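Local coordinates for major capsid protein (Faustovirus, PDB 5J7O) that forms, as a trimer of double jelly-roll subunits, the major building block of the capsid of a large double-stranded DNA virus, at residues I549-L558 against F568-T577; T521-V529 against Q539-D547. One frame throughout, in Å; residues are numbered along the deposited sequence.

Contact 1. Residues I549-L558 against F568-T577; sequences IPWNYGSFNL and FLNFCLYPGT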
loop_
_atom_site.group_PDB
_atom_site.type_symbol
_atom_site.label_atom_id
_atom_site.label_comp_id
_atom_site.label_asym_id
_atom_site.label_seq_id
_atom_site.Cartn_x
_atom_site.Cartn_y
_atom_site.Cartn_z
ATOM N N ILE B 549 18.536 10.676 -2.194
ATOM C CA ILE B 549 18.810 10.582 -3.631
ATOM C C ILE B 549 17.688 9.878 -4.388
ATOM O O ILE B 549 17.234 10.416 -5.411
ATOM C CB ILE B 549 20.188 9.939 -3.868
ATOM C CG1 ILE B 549 21.303 10.924 -3.508
ATOM C CG2 ILE B 549 20.325 9.475 -5.312
ATOM C CD1 ILE B 549 22.698 10.396 -3.774
ATOM N N PRO B 550 17.196 8.706 -3.964
ATOM C CA PRO B 550 16.070 8.103 -4.698
ATOM C C PRO B 550 14.795 8.927 -4.638
ATOM O O PRO B 550 13.974 8.842 -5.560
ATOM C CB PRO B 550 15.896 6.739 -4.014
ATOM C CG PRO B 550 17.218 6.458 -3.392
ATOM C CD PRO B 550 17.704 7.791 -2.925
ATOM N N TRP B 551 14.602 9.724 -3.584
ATOM C CA TRP B 551 13.419 10.577 -3.515
ATOM C C TRP B 551 13.493 11.706 -4.534
ATOM O O TRP B 551 12.504 12.002 -5.216
ATOM C CB TRP B 551 13.255 11.145 -2.105
ATOM C CG TRP B 551 12.203 12.218 -2.007
ATOM C CD1 TRP B 551 10.864 12.039 -1.810
ATOM C CD2 TRP B 551 12.407 13.634 -2.103
ATOM N NE1 TRP B 551 10.222 13.255 -1.780
ATOM C CE2 TRP B 551 11.148 14.249 -1.957
ATOM C CE3 TRP B 551 13.533 14.439 -2.299
ATOM C CZ2 TRP B 551 10.984 15.633 -2.002
ATOM C CZ3 TRP B 551 13.369 15.811 -2.343
ATOM C CH2 TRP B 551 12.105 16.394 -2.195
ATOM N N ASN B 552 14.659 12.339 -4.662
ATOM C CA ASN B 552 14.770 13.549 -5.469
ATOM C C ASN B 552 14.814 13.233 -6.961
ATOM O O ASN B 552 14.119 13.874 -7.757
ATOM C CB ASN B 552 16.012 14.339 -5.051
ATOM C CG ASN B 552 16.142 15.658 -5.788
ATOM O OD1 ASN B 552 15.397 16.602 -5.528
ATOM N ND2 ASN B 552 17.099 15.733 -6.706
ATOM N N TYR B 553 15.613 12.249 -7.355
ATOM C CA TYR B 553 15.902 11.984 -8.756
ATOM C C TYR B 553 15.012 10.882 -9.319
ATOM O O TYR B 553 14.380 10.116 -8.586
ATOM C CB TYR B 553 17.367 11.584 -8.937
ATOM C CG TYR B 553 18.366 12.675 -8.628
ATOM C CD1 TYR B 553 18.854 12.853 -7.340
ATOM C CD2 TYR B 553 18.834 13.516 -9.628
ATOM C CE1 TYR B 553 19.773 13.845 -7.057
ATOM C CE2 TYR B 553 19.752 14.510 -9.355
ATOM C CZ TYR B 553 20.218 14.671 -8.069
ATOM O OH TYR B 553 21.134 15.660 -7.791
ATOM N N GLY B 554 14.972 10.815 -10.651
ATOM C CA GLY B 554 14.447 9.667 -11.356
ATOM C C GLY B 554 12.951 9.635 -11.575
ATOM O O GLY B 554 12.494 8.927 -12.482
ATOM N N SER B 555 12.172 10.354 -10.774
ATOM C CA SER B 555 10.704 10.400 -10.909
ATOM C C SER B 555 10.173 8.971 -10.747
ATOM O O SER B 555 10.667 8.224 -9.888
ATOM C CB SER B 555 10.328 11.084 -12.211
ATOM O OG SER B 555 8.955 10.902 -12.506
ATOM N N PHE B 556 9.191 8.555 -11.552
ATOM C CA PHE B 556 8.602 7.227 -11.421
ATOM C C PHE B 556 9.554 6.108 -11.827
ATOM O O PHE B 556 9.215 4.934 -11.636
ATOM C CB PHE B 556 7.316 7.136 -12.249
ATOM C CG PHE B 556 7.497 7.495 -13.699
ATOM C CD1 PHE B 556 7.939 6.549 -14.610
ATOM C CD2 PHE B 556 7.212 8.773 -14.153
ATOM C CE1 PHE B 556 8.105 6.873 -15.942
ATOM C CE2 PHE B 556 7.375 9.102 -15.485
ATOM C CZ PHE B 556 7.823 8.150 -16.379
ATOM N N ASN B 557 10.723 6.434 -12.380
ATOM C CA ASN B 557 11.677 5.408 -12.779
ATOM C C ASN B 557 12.564 4.951 -11.632
ATOM O O ASN B 557 13.196 3.894 -11.739
ATOM C CB ASN B 557 12.554 5.917 -13.924
ATOM C CG ASN B 557 11.831 5.920 -15.256
ATOM O OD1 ASN B 557 10.988 5.062 -15.520
ATOM N ND2 ASN B 557 12.162 6.885 -16.106
ATOM N N LEU B 558 12.629 5.715 -10.546
ATOM C CA LEU B 558 13.453 5.375 -9.392
ATOM C C LEU B 558 12.552 5.300 -8.167
ATOM O O LEU B 558 12.014 6.319 -7.719
ATOM C CB LEU B 558 14.572 6.397 -9.196
ATOM C CG LEU B 558 15.593 6.070 -8.107
ATOM C CD1 LEU B 558 16.043 4.619 -8.214
ATOM C CD2 LEU B 558 16.785 7.008 -8.198
ATOM N N PHE B 568 22.088 4.267 -3.347
ATOM C CA PHE B 568 22.061 4.640 -4.759
ATOM C C PHE B 568 22.988 5.832 -4.954
ATOM O O PHE B 568 22.655 6.951 -4.549
ATOM C CB PHE B 568 20.630 4.966 -5.199
ATOM C CG PHE B 568 20.472 5.178 -6.679
ATOM C CD1 PHE B 568 20.620 6.439 -7.233
ATOM C CD2 PHE B 568 20.150 4.119 -7.515
ATOM C CE1 PHE B 568 20.466 6.639 -8.591
ATOM C CE2 PHE B 568 19.994 4.315 -8.876
ATOM C CZ PHE B 568 20.153 5.576 -9.413
ATOM N N LEU B 569 24.149 5.596 -5.564
ATOM C CA LEU B 569 25.128 6.648 -5.823
ATOM C C LEU B 569 24.893 7.186 -7.231
ATOM O O LEU B 569 25.238 6.529 -8.216
ATOM C CB LEU B 569 26.552 6.114 -5.678
ATOM C CG LEU B 569 26.880 5.149 -4.534
ATOM C CD1 LEU B 569 28.332 4.703 -4.622
ATOM C CD2 LEU B 569 26.601 5.777 -3.184
ATOM N N ASN B 570 24.327 8.385 -7.328
ATOM C CA ASN B 570 23.887 8.937 -8.603
ATOM C C ASN B 570 24.918 9.906 -9.169
ATOM O O ASN B 570 25.529 10.686 -8.433
ATOM C CB ASN B 570 22.540 9.646 -8.445
ATOM C CG ASN B 570 21.991 10.152 -9.763
ATOM O OD1 ASN B 570 22.390 9.695 -10.834
ATOM N ND2 ASN B 570 21.067 11.102 -9.691
ATOM N N PHE B 571 25.097 9.856 -10.493
ATOM C CA PHE B 571 26.004 10.755 -11.195
ATOM C C PHE B 571 25.365 11.371 -12.435
ATOM O O PHE B 571 26.058 12.058 -13.197
ATOM C CB PHE B 571 27.294 10.024 -11.586
ATOM C CG PHE B 571 27.936 9.287 -10.450
ATOM C CD1 PHE B 571 28.689 9.964 -9.505
ATOM C CD2 PHE B 571 27.788 7.916 -10.326
ATOM C CE1 PHE B 571 29.285 9.286 -8.460
ATOM C CE2 PHE B 571 28.380 7.233 -9.283
ATOM C CZ PHE B 571 29.129 7.919 -8.348
ATOM N N CYS B 572 24.076 11.138 -12.662
ATOM C CA CYS B 572 23.351 11.738 -13.772
ATOM C C CYS B 572 22.107 12.434 -13.237
ATOM O O CYS B 572 21.675 12.199 -12.106
ATOM C CB CYS B 572 22.960 10.694 -14.828
ATOM S SG CYS B 572 21.787 9.450 -14.247
ATOM N N LEU B 573 21.530 13.300 -14.072
ATOM C CA LEU B 573 20.361 14.061 -13.649
ATOM C C LEU B 573 19.077 13.249 -13.739
ATOM O O LEU B 573 18.146 13.486 -12.961
ATOM C CB LEU B 573 20.225 15.334 -14.484
ATOM C CG LEU B 573 21.209 16.464 -14.182
ATOM C CD1 LEU B 573 20.956 17.648 -15.099
ATOM C CD2 LEU B 573 21.107 16.880 -12.723
ATOM N N TYR B 574 18.997 12.299 -14.667
ATOM C CA TYR B 574 17.764 11.552 -14.920
ATOM C C TYR B 574 18.074 10.070 -15.059
ATOM O O TYR B 574 18.035 9.507 -16.161
ATOM C CB TYR B 574 17.056 12.096 -16.162
ATOM C CG TYR B 574 16.819 13.583 -16.084
ATOM C CD1 TYR B 574 15.795 14.098 -15.301
ATOM C CD2 TYR B 574 17.630 14.474 -16.773
ATOM C CE1 TYR B 574 15.578 15.457 -15.215
ATOM C CE2 TYR B 574 17.421 15.836 -16.693
ATOM C CZ TYR B 574 16.392 16.322 -15.913
ATOM O OH TYR B 574 16.177 17.678 -15.830
ATOM N N PRO B 575 18.377 9.398 -13.949
ATOM C CA PRO B 575 18.542 7.936 -13.996
ATOM C C PRO B 575 17.243 7.264 -14.411
ATOM O O PRO B 575 16.191 7.472 -13.801
ATOM C CB PRO B 575 18.940 7.582 -12.557
ATOM C CG PRO B 575 18.417 8.706 -11.731
ATOM C CD PRO B 575 18.541 9.929 -12.585
ATOM N N GLY B 576 17.321 6.461 -15.468
ATOM C CA GLY B 576 16.162 5.786 -16.029
ATOM C C GLY B 576 15.767 6.242 -17.418
ATOM O O GLY B 576 14.897 5.605 -18.036
ATOM N N THR B 577 16.353 7.314 -17.943
ATOM C CA THR B 577 16.053 7.803 -19.278
ATOM C C THR B 577 17.170 7.422 -20.241
ATOM O O THR B 577 18.327 7.263 -19.846
ATOM C CB THR B 577 15.865 9.321 -19.273
ATOM O OG1 THR B 577 17.038 9.945 -18.737
ATOM C CG2 THR B 577 14.662 9.702 -18.422
HETATM O O HOH W 1 15.250 12.958 -12.348
#
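Phe568 and Leu558 lie at the centre of the apolar packing. Leu558 CD2 sits over one face of the Phe568 ring, 3.9 Å from its centroid, a CH-pi contact. Ile549 CG2 comes to the ring's edge, 3.6 Å from Phe568 CD1, and Pro550 CG slides past Phe568 CB. Phe568 CG lies opposite its own backbone N (chi1 -172°), which sends the ring toward Leu558 and the end of helix 542-552; Phe446 stacks on it. Pro575 CG touches both Tyr553 CB and Leu558 CD2, and Gly554 CA and Asn557 CB lie against Pro575 O.

The Asn570 amide stands nearly upright on the Tyr553 ring, the planes 85° apart, with ND2 3.2 Å above one face and offset toward the rim; Asn552 ND2 lies over the opposite face. Leu573 O approaches the ring edge, 3.4 Å from Tyr553 CD2. An Asx turn fixes the amide: Cys572 N donates to Asn570 OD1 at 2.9 Å from above its carbonyl plane, and Asn570 ND2 bonds weakly to Cys572 O. Tyr553 OH bonds to Tyr73 of the second subunit.

No direct hydrogen bond joins the segments; one water accepts from Gly554 N at 2.7 Å and donates to Leu573 O. The chemistry implies cohesion through ring faces, methyl groups and a single water, with the polar end of Tyr553 committed to the trimer interface.

Contact 2. Residues T521-V529 against Q539-D547; sequences TETLDTVRV and QYRAQFYRD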
loop_
_atom_site.group_PDB
_atom_site.type_symbol
_atom_site.label_atom_id
_atom_site.label_comp_id
_atom_site.label_asym_id
_atom_site.label_seq_id
_atom_site.Cartn_x
_atom_site.Cartn_y
_atom_site.Cartn_z
ATOM N N THR B 521 19.224 -4.042 11.006
ATOM C CA THR B 521 20.346 -3.304 11.577
ATOM C C THR B 521 21.257 -2.892 10.427
ATOM O O THR B 521 21.873 -3.748 9.782
ATOM C CB THR B 521 21.102 -4.147 12.604
ATOM O OG1 THR B 521 20.206 -4.557 13.644
ATOM C CG2 THR B 521 22.245 -3.345 13.214
ATOM N N GLU B 522 21.334 -1.588 10.169
ATOM C CA GLU B 522 22.111 -1.089 9.041
ATOM C C GLU B 522 23.579 -1.474 9.180
ATOM O O GLU B 522 24.153 -1.423 10.271
ATOM C CB GLU B 522 21.975 0.431 8.930
ATOM C CG GLU B 522 20.579 0.908 8.553
ATOM C CD GLU B 522 20.465 2.423 8.515
ATOM O OE1 GLU B 522 21.472 3.093 8.199
ATOM O OE2 GLU B 522 19.367 2.944 8.805
ATOM N N THR B 523 24.181 -1.872 8.060
ATOM C CA THR B 523 25.591 -2.236 8.023
ATOM C C THR B 523 26.487 -1.114 7.515
ATOM O O THR B 523 27.707 -1.194 7.691
ATOM C CB THR B 523 25.800 -3.481 7.148
ATOM O OG1 THR B 523 25.245 -3.257 5.846
ATOM C CG2 THR B 523 25.132 -4.696 7.780
ATOM N N LEU B 524 25.920 -0.082 6.899
ATOM C CA LEU B 524 26.675 1.064 6.415
ATOM C C LEU B 524 26.272 2.301 7.205
ATOM O O LEU B 524 25.083 2.618 7.304
ATOM C CB LEU B 524 26.434 1.294 4.921
ATOM C CG LEU B 524 26.952 0.234 3.947
ATOM C CD1 LEU B 524 26.399 0.477 2.552
ATOM C CD2 LEU B 524 28.470 0.230 3.922
ATOM N N ASP B 525 27.262 2.990 7.770
ATOM C CA ASP B 525 27.011 4.256 8.450
ATOM C C ASP B 525 27.189 5.441 7.508
ATOM O O ASP B 525 26.280 6.262 7.358
ATOM C CB ASP B 525 27.938 4.404 9.663
ATOM C CG ASP B 525 27.578 3.459 10.793
ATOM O OD1 ASP B 525 26.399 3.055 10.881
ATOM O OD2 ASP B 525 28.474 3.125 11.596
ATOM N N THR B 526 28.355 5.543 6.874
ATOM C CA THR B 526 28.657 6.624 5.949
ATOM C C THR B 526 29.269 6.045 4.680
ATOM O O THR B 526 29.840 4.952 4.686
ATOM C CB THR B 526 29.625 7.651 6.558
ATOM O OG1 THR B 526 30.934 7.076 6.652
ATOM C CG2 THR B 526 29.167 8.079 7.948
ATOM N N VAL B 527 29.143 6.794 3.586
ATOM C CA VAL B 527 29.738 6.420 2.306
ATOM C C VAL B 527 30.378 7.657 1.686
ATOM O O VAL B 527 29.831 8.759 1.762
ATOM C CB VAL B 527 28.701 5.792 1.348
ATOM C CG1 VAL B 527 29.294 5.586 -0.039
ATOM C CG2 VAL B 527 28.207 4.467 1.901
ATOM N N ARG B 528 31.550 7.463 1.082
ATOM C CA ARG B 528 32.280 8.512 0.384
ATOM C C ARG B 528 32.736 7.975 -0.964
ATOM O O ARG B 528 33.116 6.806 -1.077
ATOM C CB ARG B 528 33.483 8.987 1.215
ATOM C CG ARG B 528 34.343 10.059 0.563
ATOM C CD ARG B 528 35.213 10.743 1.608
ATOM N NE ARG B 528 36.639 10.523 1.391
ATOM C CZ ARG B 528 37.478 11.450 0.940
ATOM N NH1 ARG B 528 37.033 12.664 0.648
ATOM N NH2 ARG B 528 38.762 11.162 0.774
ATOM N N VAL B 529 32.682 8.823 -1.988
ATOM C CA VAL B 529 33.041 8.441 -3.350
ATOM C C VAL B 529 34.212 9.305 -3.795
ATOM O O VAL B 529 34.080 10.529 -3.911
ATOM C CB VAL B 529 31.854 8.580 -4.315
ATOM C CG1 VAL B 529 32.278 8.212 -5.722
ATOM C CG2 VAL B 529 30.695 7.706 -3.855
ATOM N N GLN B 539 31.968 12.408 2.649
ATOM C CA GLN B 539 31.531 11.391 3.601
ATOM C C GLN B 539 30.166 11.788 4.146
ATOM O O GLN B 539 30.056 12.659 5.010
ATOM C CB GLN B 539 32.555 11.235 4.718
ATOM C CG GLN B 539 32.257 10.100 5.679
ATOM C CD GLN B 539 33.336 9.935 6.731
ATOM O OE1 GLN B 539 34.307 10.691 6.762
ATOM N NE2 GLN B 539 33.174 8.942 7.597
ATOM N N TYR B 540 29.115 11.150 3.636
ATOM C CA TYR B 540 27.744 11.444 4.027
ATOM C C TYR B 540 27.103 10.217 4.660
ATOM O O TYR B 540 27.472 9.078 4.357
ATOM C CB TYR B 540 26.907 11.893 2.822
ATOM C CG TYR B 540 27.392 13.169 2.174
ATOM C CD1 TYR B 540 27.933 14.196 2.936
ATOM C CD2 TYR B 540 27.314 13.344 0.798
ATOM C CE1 TYR B 540 28.379 15.364 2.347
ATOM C CE2 TYR B 540 27.759 14.508 0.199
ATOM C CZ TYR B 540 28.290 15.514 0.978
ATOM O OH TYR B 540 28.734 16.673 0.385
ATOM N N ARG B 541 26.131 10.461 5.538
ATOM C CA ARG B 541 25.410 9.374 6.185
ATOM C C ARG B 541 24.698 8.509 5.150
ATOM O O ARG B 541 24.341 8.968 4.060
ATOM C CB ARG B 541 24.401 9.931 7.191
ATOM C CG ARG B 541 25.027 10.694 8.349
ATOM C CD ARG B 541 23.964 11.336 9.227
ATOM N NE ARG B 541 23.100 10.344 9.861
ATOM C CZ ARG B 541 23.325 9.808 11.057
ATOM N NH1 ARG B 541 24.391 10.168 11.758
ATOM N NH2 ARG B 541 22.484 8.913 11.549
ATOM N N ALA B 542 24.492 7.238 5.506
ATOM C CA ALA B 542 23.942 6.277 4.554
ATOM C C ALA B 542 22.523 6.637 4.137
ATOM O O ALA B 542 22.093 6.274 3.037
ATOM C CB ALA B 542 23.980 4.872 5.150
ATOM N N GLN B 543 21.784 7.350 4.990
ATOM C CA GLN B 543 20.422 7.734 4.639
ATOM C C GLN B 543 20.381 8.756 3.510
ATOM O O GLN B 543 19.346 8.881 2.845
ATOM C CB GLN B 543 19.693 8.285 5.865
ATOM C CG GLN B 543 20.295 9.562 6.410
ATOM C CD GLN B 543 19.579 10.068 7.645
ATOM O OE1 GLN B 543 20.203 10.325 8.672
ATOM N NE2 GLN B 543 18.263 10.225 7.548
ATOM N N PHE B 544 21.473 9.492 3.285
ATOM C CA PHE B 544 21.527 10.405 2.149
ATOM C C PHE B 544 21.417 9.645 0.833
ATOM O O PHE B 544 20.706 10.074 -0.084
ATOM C CB PHE B 544 22.820 11.222 2.195
ATOM C CG PHE B 544 22.935 12.253 1.103
ATOM C CD1 PHE B 544 22.384 13.514 1.263
ATOM C CD2 PHE B 544 23.607 11.965 -0.074
ATOM C CE1 PHE B 544 22.491 14.465 0.264
ATOM C CE2 PHE B 544 23.717 12.912 -1.077
ATOM C CZ PHE B 544 23.159 14.164 -0.906
ATOM N N TYR B 545 22.106 8.507 0.727
ATOM C CA TYR B 545 22.064 7.709 -0.491
ATOM C C TYR B 545 20.859 6.781 -0.553
ATOM O O TYR B 545 20.442 6.403 -1.653
ATOM C CB TYR B 545 23.341 6.878 -0.628
ATOM C CG TYR B 545 24.615 7.687 -0.578
ATOM C CD1 TYR B 545 25.039 8.421 -1.680
ATOM C CD2 TYR B 545 25.398 7.711 0.567
ATOM C CE1 TYR B 545 26.208 9.155 -1.640
ATOM C CE2 TYR B 545 26.566 8.445 0.617
ATOM C CZ TYR B 545 26.966 9.164 -0.489
ATOM O OH TYR B 545 28.131 9.894 -0.439
ATOM N N ARG B 546 20.298 6.397 0.592
ATOM C CA ARG B 546 19.150 5.500 0.592
ATOM C C ARG B 546 17.830 6.243 0.450
ATOM O O ARG B 546 16.946 5.798 -0.289
ATOM C CB ARG B 546 19.126 4.669 1.876
ATOM C CG ARG B 546 17.925 3.743 1.979
ATOM C CD ARG B 546 17.764 3.237 3.395
ATOM N NE ARG B 546 17.471 4.323 4.323
ATOM C CZ ARG B 546 17.875 4.351 5.588
ATOM N NH1 ARG B 546 18.605 3.357 6.072
ATOM N NH2 ARG B 546 17.560 5.379 6.364
ATOM N N ASP B 547 17.678 7.371 1.142
ATOM C CA ASP B 547 16.406 8.076 1.203
ATOM C C ASP B 547 16.368 9.334 0.346
ATOM O O ASP B 547 15.410 9.534 -0.407
ATOM C CB ASP B 547 16.075 8.428 2.660
ATOM C CG ASP B 547 16.048 7.209 3.558
ATOM O OD1 ASP B 547 15.767 6.104 3.052
ATOM O OD2 ASP B 547 16.311 7.356 4.769
#
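Tyr545 reaches from helix 542-552 to Val527 on the neighbouring strand. Its CB points toward the strand, and CG lies opposite the carbonyl carbon (chi1 -55°), turning the ring's CD2-CE2 side to Val527. CD2 lies 3.9 Å from Val527 CB, CE2 is closer to the same atom at 3.5 Å and also touches Val527 O, and the terminal OH donates to Val527 O at 3.0 Å. That oxygen also accepts from Tyr540 N, and the two donors arrive from opposite faces of its carbonyl plane, the hydroxyl 56° out of it.

Val527 N in turn donates to Tyr540 O, completing the antiparallel hydrogen-bonded pair of hairpin 526-541. Beyond it Ala542 N bonds to Asp525 O at 2.8 Å where the chain passes into the helix, and Ala542 CB packs on Leu524 O. Asp525 and Thr526 form a classic beta bulge opposite Thr597. At the exposed edge the extended Gln539 side chain crosses Thr526, and its NE2 donates in the amide plane to Thr526 OG1, which also bonds to Thr597.

Further along, Arg546 NH1 makes a salt bridge to Glu522 OE2 at 2.9 Å from above the carboxylate plane, the two flat groups 89° apart. NE and NH2 grip Asp547 side-on, completing a three-residue salt-bridge network, and NH1 also bonds to Lys564 O. The guanidinium probably favours the ionised form of both acids, so the chemistry implies a junction fixed by backbone pairing and Tyr545 at the strand and by ion pairs farther along the helix.

Contacts 1 and 2 share helix 542-552: contact 2 joins its first turns to strand 526-531 and the loop before it, contact 1 its last turn and the following loop to the end of strand 567-570 and the loop after it. They meet directly, since Tyr545 O probably accepts from Phe568 N and Leu569 packs on the Tyr545 ring, although their centres lie about 17 Å apart. Contact 1 is the more buried and is held by apolar and ring-face packing; contact 2, only partly buried, relies on strand pairing and charged groups. Both reach the second subunit, contact 1 through Tyr553 and backbone carbonyls bound by its Lys218, contact 2 through, among others, the rings of Tyr540 and Phe544.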